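Penicillin-binding protein PbpB (Mycobacterium tuberculosis, PDB 6KGU) synthesises cross-linked peptidoglycan from lipid intermediates during cell-wall biogenesis and is a target of penicillin and other beta-lactam antibiotics. Local coordinates at residues S132-V137 against L195-D200; F203-Q208 against H535-W540; A223-A228 against P507-G512; M445-V450 against G469-G474; G462-V467 against S529-F534. All blocks are in the same frame, centred on the assembly; numbering follows the deposited sequence.

Interaction 1: S132-V137 against L195-D200; sequences SLAANV and LTLDND
L133 and N199 mark the closest backbone approach of S132-V137 to L195-D200, yet their CA atoms stay 8.0 Å apart, which leaves the joining to side chains. The motif on one side is a type II beta turn, S132 to A135, closed by A135 N on S132 O at 2.9 Å and running straight into helix 135-138. On the other, the end of strand 192-195 leads through a short linker to D198, the N-cap of helix 199-216.

Apolar branches fill the middle of this buried seam. The CB of A134 meets CD1 of L197 at 3.7 Å, the tightest approach between the segments. L197 reaches it with CG anti to its own carbonyl carbon (chi1 -64°), which carries the branch across the gap. The CG1 of V137 faces two leucine methyls, at 4.2 Å from L195 CD1 and 4.4 Å from L197 CD1, so the first turn of the short helix rests against both leucines.

Q206, about two turns into helix 199-216, holds the beta turn from its polar side, bonding to A134 N and S132 O. The contact thus joins a piece of the dimerisation domain to the start of that helix. At its edge L133 and N199 pass at an angle, L133 CD2 lying 4.1 Å from N199 CG, while N199 ND2 is hydrogen-bonded to D27 OD2.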
# COMPACT_ATOMS: atom_id res chain seq x y z
N SER A 132 19.97 0.05 -7.90
CA SER A 132 18.63 0.60 -7.82
C SER A 132 17.84 0.09 -6.60
O SER A 132 16.74 0.59 -6.36
CB SER A 132 17.85 0.27 -9.10
OG SER A 132 17.54 -1.11 -9.14
N LEU A 133 18.37 -0.86 -5.84
CA LEU A 133 17.58 -1.48 -4.77
C LEU A 133 17.08 -0.44 -3.77
O LEU A 133 17.86 0.27 -3.14
CB LEU A 133 18.41 -2.54 -4.04
CG LEU A 133 17.71 -3.22 -2.86
CD1 LEU A 133 16.56 -4.08 -3.35
CD2 LEU A 133 18.69 -4.09 -2.05
N ALA A 134 15.75 -0.36 -3.63
CA ALA A 134 15.12 0.61 -2.72
C ALA A 134 15.60 2.04 -2.98
O ALA A 134 15.58 2.88 -2.08
CB ALA A 134 15.36 0.23 -1.25
N ALA A 135 16.01 2.35 -4.22
CA ALA A 135 16.46 3.71 -4.50
C ALA A 135 15.33 4.71 -4.44
O ALA A 135 15.58 5.90 -4.23
CB ALA A 135 17.13 3.79 -5.87
N ASN A 136 14.08 4.26 -4.63
CA ASN A 136 12.94 5.16 -4.46
C ASN A 136 12.89 5.74 -3.05
O ASN A 136 12.44 6.88 -2.86
CB ASN A 136 11.64 4.40 -4.76
CG ASN A 136 11.56 3.05 -4.05
OD1 ASN A 136 12.47 2.22 -4.15
ND2 ASN A 136 10.48 2.85 -3.31
N VAL A 137 13.34 4.97 -2.07
CA VAL A 137 13.37 5.38 -0.66
C VAL A 137 14.70 6.05 -0.32
O VAL A 137 14.72 7.17 0.21
CB VAL A 137 13.10 4.14 0.23
CG1 VAL A 137 13.53 4.39 1.67
CG2 VAL A 137 11.61 3.73 0.16
N LEU A 195 16.68 1.41 8.57
CA LEU A 195 15.33 1.37 8.03
C LEU A 195 14.57 0.13 8.51
O LEU A 195 15.16 -0.86 8.93
CB LEU A 195 15.36 1.39 6.50
CG LEU A 195 16.15 2.56 5.89
CD1 LEU A 195 16.15 2.51 4.38
CD2 LEU A 195 15.56 3.89 6.37
N THR A 196 13.24 0.20 8.41
CA THR A 196 12.42 -0.99 8.63
C THR A 196 12.49 -1.98 7.47
O THR A 196 12.04 -3.12 7.63
CB THR A 196 10.96 -0.58 8.86
OG1 THR A 196 10.49 0.18 7.73
CG2 THR A 196 10.82 0.27 10.12
N LEU A 197 13.01 -1.55 6.31
CA LEU A 197 13.10 -2.42 5.14
C LEU A 197 13.87 -3.70 5.44
O LEU A 197 14.84 -3.70 6.20
CB LEU A 197 13.80 -1.70 3.96
CG LEU A 197 13.14 -0.47 3.34
CD1 LEU A 197 13.97 0.05 2.15
CD2 LEU A 197 11.68 -0.74 2.91
N ASP A 198 13.43 -4.78 4.82
CA ASP A 198 14.17 -6.03 4.75
C ASP A 198 14.65 -6.16 3.31
O ASP A 198 13.83 -6.35 2.40
CB ASP A 198 13.28 -7.19 5.18
CG ASP A 198 13.99 -8.54 5.12
OD1 ASP A 198 14.70 -8.81 4.14
OD2 ASP A 198 13.82 -9.33 6.06
N ASN A 199 15.97 -6.08 3.11
CA ASN A 199 16.52 -6.04 1.76
C ASN A 199 16.16 -7.27 0.95
O ASN A 199 15.98 -7.16 -0.26
CB ASN A 199 18.04 -5.85 1.81
CG ASN A 199 18.44 -4.40 2.06
OD1 ASN A 199 17.58 -3.51 2.14
ND2 ASN A 199 19.73 -4.14 2.17
N ASP A 200 16.04 -8.44 1.59
CA ASP A 200 15.64 -9.63 0.86
C ASP A 200 14.20 -9.51 0.36
O ASP A 200 13.91 -9.80 -0.80
CB ASP A 200 15.78 -10.88 1.74
CG ASP A 200 17.20 -11.09 2.25
OD1 ASP A 200 18.17 -10.71 1.53
OD2 ASP A 200 17.35 -11.64 3.36

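Interaction 2: F203-Q208 against H535-W540; sequences FYVQQQ and HNIAGW. With CO (cobalt (II) ion), chain C.
Y204 and W540 lie flat against each other, face to face, the tyrosine ring and the indole five-membered ring having centroids 3.8 Å apart and planes only 10° from parallel. This stack is the tightly packed part of the contact. The two side chains come from opposing helices and overlap along their lengths, so that Y204 CB sits over the indole six-membered ring, a CH-pi contact of 3.8 Å to its centroid. W540 reaches this position with CG anti to the backbone N (chi1 178°). The opposite face of Y204 is taken by its own helical neighbour, Q208 CG, 3.6 Å above the plane, which leaves the ring sandwiched. Deeper in, V205 CG2 meets I537 CG2 at 4.1 Å, and both residues continue onto the central sheet beneath.

The other end is looser and polar. Q208 OE1 and N536 ND2 are 3.3 Å apart in a weak hydrogen bond, doubtful because N536 was modelled in two conformers. The adjacent H535 binds a cobalt ion through NE2 at 2.1 Å, with four waters also on the metal.

The segment axes run antiparallel, 164° between directions and 10.6 Å apart. Two such helices, 199-216 and 531-544, side by side on one face of an antiparallel sheet, are typical of the penicillin-binding transpeptidase fold shared with serine beta-lactamases.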
# COMPACT_ATOMS: atom_id res chain seq x y z
N PHE A 203 14.13 -6.75 -2.34
CA PHE A 203 14.70 -7.16 -3.62
C PHE A 203 13.70 -8.01 -4.40
O PHE A 203 13.52 -7.82 -5.61
CB PHE A 203 16.02 -7.92 -3.42
CG PHE A 203 16.69 -8.31 -4.71
CD1 PHE A 203 17.19 -7.34 -5.56
CD2 PHE A 203 16.83 -9.64 -5.06
CE1 PHE A 203 17.81 -7.68 -6.75
CE2 PHE A 203 17.45 -9.99 -6.25
CZ PHE A 203 17.94 -9.01 -7.10
N TYR A 204 13.06 -8.97 -3.73
CA TYR A 204 12.10 -9.83 -4.43
C TYR A 204 10.89 -9.02 -4.89
O TYR A 204 10.45 -9.14 -6.04
CB TYR A 204 11.65 -10.97 -3.51
CG TYR A 204 10.78 -12.00 -4.19
CD1 TYR A 204 11.35 -13.03 -4.95
CD2 TYR A 204 9.41 -11.95 -4.09
CE1 TYR A 204 10.55 -13.97 -5.60
CE2 TYR A 204 8.60 -12.88 -4.72
CZ TYR A 204 9.18 -13.89 -5.48
OH TYR A 204 8.36 -14.81 -6.10
N VAL A 205 10.34 -8.19 -4.00
CA VAL A 205 9.17 -7.40 -4.37
C VAL A 205 9.50 -6.44 -5.51
O VAL A 205 8.74 -6.30 -6.46
CB VAL A 205 8.62 -6.67 -3.13
CG1 VAL A 205 7.53 -5.64 -3.53
CG2 VAL A 205 8.07 -7.70 -2.12
N GLN A 206 10.67 -5.79 -5.45
CA GLN A 206 11.03 -4.81 -6.47
C GLN A 206 11.17 -5.46 -7.84
O GLN A 206 10.71 -4.91 -8.85
CB GLN A 206 12.32 -4.08 -6.08
CG GLN A 206 12.67 -2.87 -6.97
CD GLN A 206 13.74 -1.97 -6.37
OE1 GLN A 206 13.92 -1.91 -5.15
NE2 GLN A 206 14.49 -1.28 -7.24
N GLN A 207 11.80 -6.64 -7.90
CA GLN A 207 11.88 -7.40 -9.14
C GLN A 207 10.50 -7.82 -9.63
O GLN A 207 10.18 -7.70 -10.82
CB GLN A 207 12.73 -8.64 -8.94
CG GLN A 207 14.18 -8.41 -8.77
CD GLN A 207 14.85 -9.76 -8.62
OE1 GLN A 207 14.78 -10.38 -7.55
NE2 GLN A 207 15.42 -10.26 -9.72
N GLN A 208 9.68 -8.37 -8.73
CA GLN A 208 8.35 -8.78 -9.15
C GLN A 208 7.53 -7.60 -9.65
O GLN A 208 6.74 -7.74 -10.59
CB GLN A 208 7.64 -9.50 -7.99
CG GLN A 208 8.21 -10.93 -7.73
CD GLN A 208 7.74 -11.93 -8.80
OE1 GLN A 208 6.65 -11.80 -9.35
NE2 GLN A 208 8.57 -12.92 -9.08
N HIS A 535 -0.51 -13.07 -5.33
CA HIS A 535 -0.26 -14.51 -5.24
C HIS A 535 1.23 -14.81 -5.12
O HIS A 535 1.67 -15.52 -4.20
CB HIS A 535 -0.82 -15.20 -6.48
CG HIS A 535 -0.57 -16.67 -6.53
ND1 HIS A 535 -1.41 -17.58 -5.94
CD2 HIS A 535 0.43 -17.39 -7.10
CE1 HIS A 535 -0.95 -18.80 -6.13
NE2 HIS A 535 0.17 -18.71 -6.84
N ASN A 536 2.03 -14.26 -6.05
CA ASN A 536 3.47 -14.50 -6.07
C ASN A 536 4.14 -14.02 -4.79
O ASN A 536 4.92 -14.75 -4.17
CB ASN A 536 4.09 -13.80 -7.28
CG ASN A 536 3.64 -14.38 -8.59
OD1 ASN A 536 3.08 -15.47 -8.63
ND2 ASN A 536 3.89 -13.65 -9.68
N ILE A 537 3.86 -12.78 -4.40
CA ILE A 537 4.55 -12.20 -3.24
C ILE A 537 4.11 -12.89 -1.95
O ILE A 537 4.94 -13.28 -1.13
CB ILE A 537 4.32 -10.68 -3.16
CG1 ILE A 537 5.01 -9.98 -4.34
CG2 ILE A 537 4.80 -10.12 -1.81
CD1 ILE A 537 4.53 -8.57 -4.56
N ALA A 538 2.81 -13.01 -1.74
CA ALA A 538 2.33 -13.57 -0.48
C ALA A 538 2.74 -15.04 -0.36
O ALA A 538 3.09 -15.49 0.73
CB ALA A 538 0.81 -13.42 -0.37
N GLY A 539 2.70 -15.78 -1.47
CA GLY A 539 3.12 -17.17 -1.43
C GLY A 539 4.59 -17.31 -1.12
O GLY A 539 4.99 -18.19 -0.35
N TRP A 540 5.42 -16.44 -1.69
CA TRP A 540 6.85 -16.48 -1.42
C TRP A 540 7.15 -16.10 0.03
O TRP A 540 8.07 -16.66 0.65
CB TRP A 540 7.59 -15.56 -2.39
CG TRP A 540 9.07 -15.49 -2.16
CD1 TRP A 540 10.02 -16.40 -2.57
CD2 TRP A 540 9.79 -14.44 -1.50
NE1 TRP A 540 11.27 -15.98 -2.19
CE2 TRP A 540 11.16 -14.79 -1.53
CE3 TRP A 540 9.41 -13.25 -0.87
CZ2 TRP A 540 12.14 -13.99 -0.96
CZ3 TRP A 540 10.39 -12.45 -0.31
CH2 TRP A 540 11.73 -12.82 -0.36
CO CO C . 1.69 -20.13 -7.38
O HOH W 1 3.11 -18.67 -8.18
O HOH W 2 3.36 -18.94 -6.84
O HOH W 3 2.24 -20.51 -5.66
O HOH W 4 0.76 -21.32 -5.86

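Interaction 3: A223-A228 against P507-G512; sequences AVVLDA and PRYVIG
V224 and G512 form a doubly hydrogen-bonded pair, V224 N to G512 O at 2.8 Å and G512 N to V224 O at 2.9 Å. L226 and V510 repeat the arrangement two residues on; V225-I511 between them and D227-Y509 just beyond are non-hydrogen-bonded pairs. The two strands are therefore antiparallel neighbours, their short axes 4.6 Å apart and 162° between directions. In the non-hydrogen-bonded positions CA-H groups add weaker contacts, such as V225 CA to V510 O at 3.2 Å. The last bond, A228 N to R508 O, is of another kind: the donor stands 59° out of the carbonyl plane. Here the strand of A228 has ended, and R508 and Y509 form a classic beta bulge opposite A502, consistent with the changed geometry.

Side chains alternate between the faces. On one, V225 and I511 run alongside each other in the same sense, V225 CG2 being 4.1 Å from I511 CG1, with Y509 CD1 beside the other valine branch, CG1. V224, L226 and V510 occupy the opposite face. At the end of the pair V510 CG2 tucks against A228 CA at 3.7 Å, and the CB of A228 meets that of P507 at 3.9 Å.

Helices complete the shell. V205 covers V225, and I537 and A538 cover I511; across the sheet, L390 and T394 of helix 390-401 lie on V224 and L226, and Y397 and A401 on V510. D227 turns its carboxylate to T230 N.

The chemistry is that of a buried core sheet: paired amides satisfy the backbone polarity, and apolar branches bind it between two helical layers.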
# COMPACT_ATOMS: atom_id res chain seq x y z
N ALA A 223 4.15 -1.38 -5.19
CA ALA A 223 3.75 -2.36 -4.19
C ALA A 223 4.35 -1.97 -2.85
O ALA A 223 5.47 -1.44 -2.78
CB ALA A 223 4.16 -3.80 -4.57
N VAL A 224 3.61 -2.26 -1.79
CA VAL A 224 4.02 -1.99 -0.42
C VAL A 224 3.75 -3.24 0.40
O VAL A 224 2.69 -3.85 0.27
CB VAL A 224 3.27 -0.77 0.18
CG1 VAL A 224 3.52 -0.66 1.70
CG2 VAL A 224 3.65 0.53 -0.57
N VAL A 225 4.71 -3.63 1.23
CA VAL A 225 4.53 -4.72 2.18
C VAL A 225 4.72 -4.16 3.58
O VAL A 225 5.79 -3.63 3.90
CB VAL A 225 5.51 -5.87 1.93
CG1 VAL A 225 5.28 -6.97 2.98
CG2 VAL A 225 5.36 -6.44 0.49
N LEU A 226 3.70 -4.30 4.42
CA LEU A 226 3.78 -3.88 5.80
C LEU A 226 3.80 -5.08 6.73
O LEU A 226 3.15 -6.10 6.47
CB LEU A 226 2.60 -2.99 6.19
CG LEU A 226 2.37 -1.67 5.43
CD1 LEU A 226 1.16 -0.94 6.03
CD2 LEU A 226 3.61 -0.80 5.48
N ASP A 227 4.53 -4.95 7.83
CA ASP A 227 4.35 -5.88 8.93
C ASP A 227 2.96 -5.69 9.52
O ASP A 227 2.57 -4.57 9.87
CB ASP A 227 5.41 -5.66 10.02
CG ASP A 227 5.16 -6.55 11.23
OD1 ASP A 227 5.55 -7.71 11.19
OD2 ASP A 227 4.51 -6.09 12.19
N ALA A 228 2.21 -6.80 9.63
CA ALA A 228 0.80 -6.71 10.01
C ALA A 228 0.62 -6.08 11.38
O ALA A 228 -0.27 -5.24 11.56
CB ALA A 228 0.17 -8.10 9.99
N PRO A 507 -2.39 -13.01 10.85
CA PRO A 507 -1.87 -11.90 10.03
C PRO A 507 -0.40 -11.64 10.32
O PRO A 507 -0.01 -11.34 11.45
CB PRO A 507 -2.76 -10.71 10.44
CG PRO A 507 -4.04 -11.37 10.90
CD PRO A 507 -3.56 -12.60 11.64
N ARG A 508 0.42 -11.75 9.28
CA ARG A 508 1.84 -11.42 9.34
C ARG A 508 2.24 -10.32 8.37
O ARG A 508 3.09 -9.49 8.70
CB ARG A 508 2.69 -12.67 9.05
CG ARG A 508 2.39 -13.89 9.92
CD ARG A 508 2.96 -15.16 9.25
NE ARG A 508 2.73 -16.38 10.02
CZ ARG A 508 3.67 -17.07 10.64
NH1 ARG A 508 4.94 -16.67 10.58
NH2 ARG A 508 3.37 -18.17 11.31
N TYR A 509 1.67 -10.31 7.18
CA TYR A 509 2.07 -9.41 6.11
C TYR A 509 0.84 -8.78 5.49
O TYR A 509 -0.18 -9.45 5.28
CB TYR A 509 2.85 -10.13 5.03
CG TYR A 509 4.13 -10.76 5.55
CD1 TYR A 509 5.22 -9.97 5.90
CD2 TYR A 509 4.23 -12.13 5.70
CE1 TYR A 509 6.38 -10.54 6.39
CE2 TYR A 509 5.40 -12.71 6.18
CZ TYR A 509 6.46 -11.91 6.52
OH TYR A 509 7.62 -12.49 6.99
N VAL A 510 0.94 -7.49 5.19
CA VAL A 510 -0.10 -6.77 4.48
C VAL A 510 0.52 -6.27 3.19
O VAL A 510 1.60 -5.66 3.21
CB VAL A 510 -0.65 -5.61 5.34
CG1 VAL A 510 -1.89 -5.01 4.69
CG2 VAL A 510 -0.95 -6.10 6.76
N ILE A 511 -0.14 -6.55 2.06
CA ILE A 511 0.42 -6.28 0.75
C ILE A 511 -0.55 -5.41 -0.03
O ILE A 511 -1.71 -5.79 -0.21
CB ILE A 511 0.71 -7.58 -0.01
CG1 ILE A 511 1.73 -8.43 0.76
CG2 ILE A 511 1.21 -7.23 -1.44
CD1 ILE A 511 1.80 -9.87 0.31
N GLY A 512 -0.07 -4.26 -0.52
CA GLY A 512 -0.86 -3.39 -1.39
C GLY A 512 -0.17 -3.19 -2.73
O GLY A 512 1.05 -2.99 -2.78

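Interaction 4: M445-V450 against G469-G474; sequences MLRAVV and GYQMAG
R447 lays its guanidinium over the side-chain amide of Q471, the two planes 23° apart and Q471 CD 3.4 Å above the arginine plane toward its rim. NH1 and OE1 are 3.2 Å apart, yet the oxygen lies over the face and the angle is too poor for a hydrogen bond. Q444 supplies what the stack lacks, its side chain bonding to R447 NH1 and to Q471 OE1. A bend at chi3 turns the arginine into this position, and a water lies in the plane at its edge, accepting from R447 NE at 3.1 Å and donating to M472 O at 2.8 Å.

Further along, G474 N donates to L446 O at 3.2 Å, straight at the hydrogen (167°) but from 57° above the carbonyl plane. The CB of A473 packs against L446 CB, while the carbonyl of G474 points into the V449 side chain, its O 3.3 Å from CG2.

So the irregular helical stretch that follows helix 436-445 is pinned beside the first part of the strand that leads on to K475, in a probable K(T/S)G motif. The V449 side chain is about 9 Å from that of S269, the probable acylated serine, and about 7 Å from the bound aztreonam-derived ligand, a layout consistent with the rim of a penicillin-binding active site.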
# COMPACT_ATOMS: atom_id res chain seq x y z
N MET A 445 -14.33 -12.73 5.93
CA MET A 445 -15.17 -12.39 4.78
C MET A 445 -14.34 -12.20 3.53
O MET A 445 -14.70 -12.67 2.45
CB MET A 445 -15.98 -11.12 5.06
CG MET A 445 -17.38 -11.32 5.57
SD MET A 445 -18.44 -9.87 5.31
CE MET A 445 -17.48 -8.60 6.14
N LEU A 446 -13.24 -11.45 3.63
CA LEU A 446 -12.44 -11.15 2.45
C LEU A 446 -11.68 -12.37 1.94
O LEU A 446 -11.05 -12.27 0.88
CB LEU A 446 -11.48 -9.98 2.75
CG LEU A 446 -12.16 -8.63 3.02
CD1 LEU A 446 -11.13 -7.54 3.31
CD2 LEU A 446 -13.06 -8.22 1.85
N ARG A 447 -11.73 -13.50 2.64
CA ARG A 447 -11.29 -14.76 2.04
C ARG A 447 -12.14 -15.13 0.83
O ARG A 447 -11.66 -15.81 -0.08
CB ARG A 447 -11.34 -15.91 3.06
CG ARG A 447 -10.30 -15.83 4.17
CD ARG A 447 -10.50 -16.95 5.19
NE ARG A 447 -10.32 -18.28 4.61
CZ ARG A 447 -10.67 -19.43 5.21
NH1 ARG A 447 -11.22 -19.43 6.42
NH2 ARG A 447 -10.46 -20.57 4.59
N ALA A 448 -13.40 -14.68 0.80
CA ALA A 448 -14.27 -14.99 -0.33
C ALA A 448 -13.74 -14.41 -1.64
O ALA A 448 -13.99 -14.97 -2.71
CB ALA A 448 -15.68 -14.46 -0.05
N VAL A 449 -13.02 -13.29 -1.57
CA VAL A 449 -12.52 -12.65 -2.78
C VAL A 449 -11.57 -13.57 -3.53
O VAL A 449 -11.55 -13.59 -4.77
CB VAL A 449 -11.86 -11.31 -2.41
CG1 VAL A 449 -10.98 -10.79 -3.57
CG2 VAL A 449 -12.93 -10.27 -2.01
N VAL A 450 -10.78 -14.38 -2.81
CA VAL A 450 -9.79 -15.24 -3.46
C VAL A 450 -10.29 -16.66 -3.61
O VAL A 450 -9.53 -17.55 -4.01
CB VAL A 450 -8.45 -15.20 -2.72
CG1 VAL A 450 -7.95 -13.77 -2.59
CG2 VAL A 450 -8.57 -15.86 -1.35
N GLY A 469 -3.63 -23.91 0.82
CA GLY A 469 -3.02 -24.19 2.11
C GLY A 469 -2.96 -23.01 3.05
O GLY A 469 -2.57 -23.19 4.21
N TYR A 470 -3.34 -21.81 2.61
CA TYR A 470 -3.27 -20.62 3.43
C TYR A 470 -4.58 -19.85 3.33
O TYR A 470 -5.22 -19.82 2.28
CB TYR A 470 -2.11 -19.70 3.00
CG TYR A 470 -0.74 -20.31 3.21
CD1 TYR A 470 -0.16 -20.34 4.48
CD2 TYR A 470 -0.01 -20.85 2.15
CE1 TYR A 470 1.09 -20.90 4.68
CE2 TYR A 470 1.24 -21.40 2.35
CZ TYR A 470 1.78 -21.43 3.62
OH TYR A 470 3.03 -21.97 3.83
N GLN A 471 -4.97 -19.23 4.45
CA GLN A 471 -6.16 -18.36 4.49
C GLN A 471 -5.82 -16.96 3.97
O GLN A 471 -5.85 -15.96 4.70
CB GLN A 471 -6.71 -18.30 5.92
CG GLN A 471 -7.24 -19.61 6.48
CD GLN A 471 -8.08 -19.42 7.75
OE1 GLN A 471 -8.64 -18.35 7.99
NE2 GLN A 471 -8.17 -20.47 8.56
N MET A 472 -5.50 -16.88 2.68
CA MET A 472 -5.30 -15.56 2.09
C MET A 472 -6.62 -14.81 2.06
O MET A 472 -7.70 -15.40 1.96
CB MET A 472 -4.72 -15.66 0.69
CG MET A 472 -3.28 -16.25 0.62
SD MET A 472 -2.10 -15.41 1.72
CE MET A 472 -0.70 -16.51 1.56
N ALA A 473 -6.54 -13.48 2.18
CA ALA A 473 -7.71 -12.62 2.18
C ALA A 473 -7.33 -11.29 1.57
O ALA A 473 -6.23 -10.79 1.82
CB ALA A 473 -8.26 -12.41 3.60
N GLY A 474 -8.24 -10.71 0.79
CA GLY A 474 -7.92 -9.47 0.09
C GLY A 474 -9.12 -8.87 -0.63
O GLY A 474 -10.26 -9.29 -0.43
O HOH W 5 -8.69 -17.98 1.99

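Interaction 5: G462-V467 against S529-F534; sequences GPTAGV and SAAPLF
A465 and A531 bring two short turns together, their CA atoms 4.5 Å apart and their CB atoms 3.8 Å apart, where the 3-10 segment 463-465 packs on the first turn of helix 531-544. Methyl groups this small permit the close backbone approach, and the larger side chains are disposed around the pair.

F534 comes in along the helix from one turn further on. Its CG is anti to the backbone N (chi1 173°), which swings the ring back toward the 3-10 turn and presents an edge, not a face: the carbonyl oxygen of A465 lies near the ring plane, 3.6 Å from CD1. The same ring atom touches A465 CB at 3.8 Å, so one edge carbon meets both the methyl and the carbonyl of a single residue. F498 of the central sheet meets the F534 ring at an inclined angle and also touches A465, extending the apolar packing inward.

T464 approaches differently, at an oblique angle to P532. With chi1 at 68° the hydroxyl lies between the backbone N and the carbonyl carbon, and OG1 points across to apolar neighbours, 3.3 Å from A531 CB and 3.5 Å from P532 CD. From another direction, G462 CA approaches A531 CB at 4.3 Å. A531 is thus bordered by G462 and by T464 and A465 of the 3-10 turn.

Just beyond, G466 O accepts from H535 ND1, tying the loop to the helix a second time. The helix start itself is capped from within its segment, S529 OG accepting from A531 N at 2.9 Å.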
# COMPACT_ATOMS: atom_id res chain seq x y z
N GLY A 462 -11.08 -12.39 -7.32
CA GLY A 462 -9.65 -12.59 -7.42
C GLY A 462 -9.14 -13.97 -7.03
O GLY A 462 -8.27 -14.11 -6.17
N PRO A 463 -9.66 -15.02 -7.67
CA PRO A 463 -9.24 -16.38 -7.28
C PRO A 463 -7.77 -16.66 -7.52
O PRO A 463 -7.19 -17.47 -6.78
CB PRO A 463 -10.15 -17.29 -8.13
CG PRO A 463 -10.47 -16.45 -9.33
CD PRO A 463 -10.62 -15.05 -8.79
N THR A 464 -7.13 -16.03 -8.52
CA THR A 464 -5.70 -16.25 -8.67
C THR A 464 -4.89 -15.68 -7.51
O THR A 464 -3.71 -16.03 -7.36
CB THR A 464 -5.17 -15.68 -10.01
OG1 THR A 464 -5.25 -14.25 -10.02
CG2 THR A 464 -5.98 -16.22 -11.19
N ALA A 465 -5.47 -14.83 -6.65
CA ALA A 465 -4.72 -14.36 -5.49
C ALA A 465 -4.62 -15.41 -4.38
O ALA A 465 -3.74 -15.29 -3.53
CB ALA A 465 -5.35 -13.09 -4.91
N GLY A 466 -5.49 -16.42 -4.36
CA GLY A 466 -5.43 -17.41 -3.30
C GLY A 466 -4.17 -18.25 -3.41
O GLY A 466 -3.64 -18.46 -4.50
N VAL A 467 -3.66 -18.68 -2.27
CA VAL A 467 -2.52 -19.60 -2.21
C VAL A 467 -3.00 -20.85 -1.47
O VAL A 467 -3.27 -20.78 -0.26
CB VAL A 467 -1.29 -18.95 -1.54
CG1 VAL A 467 -0.07 -19.90 -1.56
CG2 VAL A 467 -0.91 -17.62 -2.23
N SER A 529 -5.92 -7.69 -13.86
CA SER A 529 -5.92 -7.98 -12.44
C SER A 529 -4.51 -7.91 -11.88
O SER A 529 -3.54 -8.25 -12.56
CB SER A 529 -6.55 -9.35 -12.16
OG SER A 529 -6.47 -9.65 -10.78
N ALA A 530 -4.41 -7.44 -10.63
CA ALA A 530 -3.20 -7.51 -9.84
C ALA A 530 -3.16 -8.73 -8.95
O ALA A 530 -2.17 -8.94 -8.25
CB ALA A 530 -3.06 -6.25 -8.98
N ALA A 531 -4.23 -9.53 -8.93
CA ALA A 531 -4.27 -10.72 -8.09
C ALA A 531 -3.06 -11.64 -8.28
O ALA A 531 -2.52 -12.10 -7.27
CB ALA A 531 -5.60 -11.45 -8.31
N PRO A 532 -2.56 -11.91 -9.49
CA PRO A 532 -1.37 -12.79 -9.60
C PRO A 532 -0.14 -12.24 -8.93
O PRO A 532 0.67 -13.03 -8.43
CB PRO A 532 -1.17 -12.93 -11.12
CG PRO A 532 -2.52 -12.65 -11.71
CD PRO A 532 -3.10 -11.58 -10.83
N LEU A 533 0.04 -10.92 -8.88
CA LEU A 533 1.21 -10.38 -8.21
C LEU A 533 1.11 -10.56 -6.70
O LEU A 533 2.11 -10.85 -6.03
CB LEU A 533 1.40 -8.91 -8.59
CG LEU A 533 2.58 -8.16 -7.96
CD1 LEU A 533 3.89 -8.93 -8.14
CD2 LEU A 533 2.67 -6.78 -8.60
N PHE A 534 -0.09 -10.41 -6.16
CA PHE A 534 -0.27 -10.71 -4.74
C PHE A 534 0.00 -12.19 -4.47
O PHE A 534 0.64 -12.53 -3.47
CB PHE A 534 -1.69 -10.34 -4.30
CG PHE A 534 -2.02 -10.79 -2.88
CD1 PHE A 534 -2.54 -12.06 -2.64
CD2 PHE A 534 -1.79 -9.93 -1.80
CE1 PHE A 534 -2.83 -12.47 -1.33
CE2 PHE A 534 -2.09 -10.32 -0.49
CZ PHE A 534 -2.61 -11.61 -0.26

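Overall arrangement
Interaction 1 comes first, closing a loop of 57 residues between the turn at 132-137 and the start of helix 199-216, and ends before the others open. Interaction 2 follows on the same helix and closes the longest loop, 326 residues, by reaching helix 531-544. Inside it lie the other three. Interaction 3 pairs strands 220-227 and 509-516 and encloses interaction 4, which ties the chain after helix 436-445 to strand 473-483. Interaction 5 crosses both 3 and 4, since 462-467 lies beyond the loop of 4 only in part and 529-534 lies past both. Q206 bonds join interactions 1 and 2, I537 on I511 joins 2 and 3, and V450 on A465 joins 4 and 5.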